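Local coordinates for cytoplasmic protein (Cryptococcus neoformans var. grubii serotype A, PDB 7LPO) that probably hydrolyses the beta-glucosidic bond of sterylglucosides, releasing the sterol and glucose, as a member of glycoside hydrolase family 5, at residues C164-Y169 / K337-K342. Numbering follows the deposited sequence.
Sequences CGIDPY and KLWLSK
G165 meets W339 and L340 through its carbonyl, just where helix 159-163 ends in a Schellman motif whose positive phi suits glycine. Its O accepts a hydrogen bond from L340 N at 3.0 Å, with the donor lifted 47° out of the carbonyl plane. The same oxygen lies at the edge of the W339 indole, 3.6 Å from CE3. The CB of I166 points away from 337-342, yet both of its branches find apolar partners: CG2 rests on L338 CD1 at 3.6 Å, while CG1 approaches W339 CZ3 obliquely. L338 CD2 stands 4.1 Å above one face of the W339 ring, offset toward the rim, and also lies beside I166 CG1.

I166 and W339 form a single beta bridge joining two loops of no regular structure. In the TIM-barrel fold of the family, these loops belong to successive excursions, one after strand 137-143 and the other after strand 263-267.

D167 N gives a nearly straight bond to L338 O (2.9 Å, 166°). This bond and that from L340 N to G165 O flank I166 and W339, making them a non-hydrogen-bonded pair of antiparallel type. D167 crosses L340 at about a right angle, and its CG, anti to the backbone N (chi1 -165°), lies 4.0 Å from L340 CD2. Both carboxylate oxygens have partners: OD1 accepts Y169 N from above the carboxylate plane in an Asx turn, whereas OD2 forms a salt bridge with R348 NH2.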
loop_
_atom_site.group_PDB
_atom_site.type_symbol
_atom_site.label_atom_id
_atom_site.label_comp_id
_atom_site.label_asym_id
_atom_site.label_seq_id
_atom_site.Cartn_x
_atom_site.Cartn_y
_atom_site.Cartn_z
ATOM N N CYS A 164 -3.016 -13.023 -21.550
ATOM C CA CYS A 164 -3.037 -11.751 -22.266
ATOM C C CYS A 164 -2.254 -11.786 -23.574
ATOM O O CYS A 164 -2.132 -10.747 -24.236
ATOM C CB CYS A 164 -2.487 -10.636 -21.372
ATOM S SG CYS A 164 -3.561 -10.289 -19.937
ATOM N N GLY A 165 -1.745 -12.950 -23.971
ATOM C CA GLY A 165 -1.051 -13.070 -25.236
ATOM C C GLY A 165 0.344 -12.503 -25.241
ATOM O O GLY A 165 0.840 -12.116 -26.297
ATOM N N ILE A 166 0.995 -12.452 -24.086
ATOM C CA ILE A 166 2.301 -11.834 -23.925
ATOM C C ILE A 166 3.304 -12.944 -23.664
ATOM O O ILE A 166 3.042 -13.841 -22.857
ATOM C CB ILE A 166 2.296 -10.810 -22.772
ATOM C CG1 ILE A 166 1.597 -9.524 -23.208
ATOM C CG2 ILE A 166 3.708 -10.493 -22.321
ATOM C CD1 ILE A 166 1.133 -8.658 -22.057
ATOM N N ASP A 167 4.436 -12.899 -24.365
ATOM C CA ASP A 167 5.537 -13.818 -24.111
ATOM C C ASP A 167 6.417 -13.233 -23.014
ATOM O O ASP A 167 7.141 -12.252 -23.272
ATOM C CB ASP A 167 6.349 -14.054 -25.373
ATOM C CG ASP A 167 7.276 -15.274 -25.260
ATOM O OD1 ASP A 167 7.672 -15.614 -24.117
ATOM O OD2 ASP A 167 7.602 -15.893 -26.308
ATOM N N PRO A 168 6.408 -13.789 -21.799
ATOM C CA PRO A 168 7.175 -13.162 -20.702
ATOM C C PRO A 168 8.655 -12.982 -21.005
ATOM O O PRO A 168 9.282 -12.046 -20.492
ATOM C CB PRO A 168 6.967 -14.125 -19.522
ATOM C CG PRO A 168 5.746 -14.968 -19.892
ATOM C CD PRO A 168 5.746 -15.049 -21.391
ATOM N N TYR A 169 9.239 -13.849 -21.826
ATOM C CA TYR A 169 10.664 -13.785 -22.108
ATOM C C TYR A 169 11.044 -12.668 -23.065
ATOM O O TYR A 169 12.242 -12.434 -23.257
ATOM C CB TYR A 169 11.108 -15.137 -22.647
ATOM C CG TYR A 169 10.792 -16.202 -21.633
ATOM C CD1 TYR A 169 11.476 -16.248 -20.427
ATOM C CD2 TYR A 169 9.784 -17.121 -21.848
ATOM C CE1 TYR A 169 11.184 -17.198 -19.472
ATOM C CE2 TYR A 169 9.490 -18.086 -20.902
ATOM C CZ TYR A 169 10.193 -18.116 -19.715
ATOM O OH TYR A 169 9.913 -19.063 -18.758
ATOM N N LYS A 337 9.473 -9.675 -30.620
ATOM C CA LYS A 337 8.141 -9.134 -30.401
ATOM C C LYS A 337 7.624 -9.536 -29.030
ATOM O O LYS A 337 7.915 -10.628 -28.534
ATOM C CB LYS A 337 7.171 -9.622 -31.479
ATOM C CG LYS A 337 7.531 -9.130 -32.867
ATOM C CD LYS A 337 6.616 -9.701 -33.928
ATOM C CE LYS A 337 7.071 -9.254 -35.313
ATOM N NZ LYS A 337 6.375 -9.989 -36.413
ATOM N N LEU A 338 6.853 -8.632 -28.421
ATOM C CA LEU A 338 6.286 -8.913 -27.107
ATOM C C LEU A 338 5.246 -10.022 -27.169
ATOM O O LEU A 338 5.022 -10.728 -26.180
ATOM C CB LEU A 338 5.651 -7.645 -26.533
ATOM C CG LEU A 338 4.860 -7.823 -25.239
ATOM C CD1 LEU A 338 5.816 -8.192 -24.105
ATOM C CD2 LEU A 338 4.063 -6.576 -24.876
ATOM N N TRP A 339 4.614 -10.197 -28.314
ATOM C CA TRP A 339 3.394 -10.980 -28.412
ATOM C C TRP A 339 3.693 -12.449 -28.660
ATOM O O TRP A 339 4.493 -12.790 -29.535
ATOM C CB TRP A 339 2.520 -10.409 -29.525
ATOM C CG TRP A 339 2.396 -8.935 -29.385
ATOM C CD1 TRP A 339 3.033 -7.988 -30.117
ATOM C CD2 TRP A 339 1.599 -8.236 -28.420
ATOM N NE1 TRP A 339 2.668 -6.733 -29.685
ATOM C CE2 TRP A 339 1.797 -6.862 -28.634
ATOM C CE3 TRP A 339 0.743 -8.645 -27.394
ATOM C CZ2 TRP A 339 1.167 -5.888 -27.864
ATOM C CZ3 TRP A 339 0.115 -7.674 -26.622
ATOM C CH2 TRP A 339 0.335 -6.314 -26.860
ATOM N N LEU A 340 3.068 -13.300 -27.852
ATOM C CA LEU A 340 3.108 -14.741 -28.041
ATOM C C LEU A 340 2.752 -15.119 -29.469
ATOM O O LEU A 340 1.704 -14.723 -29.983
ATOM C CB LEU A 340 2.100 -15.387 -27.091
ATOM C CG LEU A 340 2.502 -16.107 -25.813
ATOM C CD1 LEU A 340 1.280 -16.931 -25.360
ATOM C CD2 LEU A 340 3.711 -16.968 -25.969
ATOM N N SER A 341 3.608 -15.916 -30.099
ATOM C CA SER A 341 3.207 -16.587 -31.328
ATOM C C SER A 341 2.157 -17.663 -31.033
ATOM O O SER A 341 1.994 -18.123 -29.899
ATOM C CB SER A 341 4.410 -17.223 -32.021
ATOM O OG SER A 341 4.717 -18.473 -31.428
ATOM N N LYS A 342 1.424 -18.053 -32.074
ATOM C CA LYS A 342 0.401 -19.075 -31.892
ATOM C C LYS A 342 1.010 -20.379 -31.416
ATOM O O LYS A 342 0.489 -21.027 -30.501
ATOM C CB LYS A 342 -0.342 -19.317 -33.195
ATOM C CG LYS A 342 -1.152 -18.151 -33.630
ATOM C CD LYS A 342 -1.506 -18.294 -35.090
ATOM C CE LYS A 342 -0.902 -17.150 -35.894
ATOM N NZ LYS A 342 0.538 -17.374 -36.226
HETATM O O HOH W 1 -0.349 -12.134 -28.895
HETATM O O HOH W 2 6.396 -16.070 -28.540
#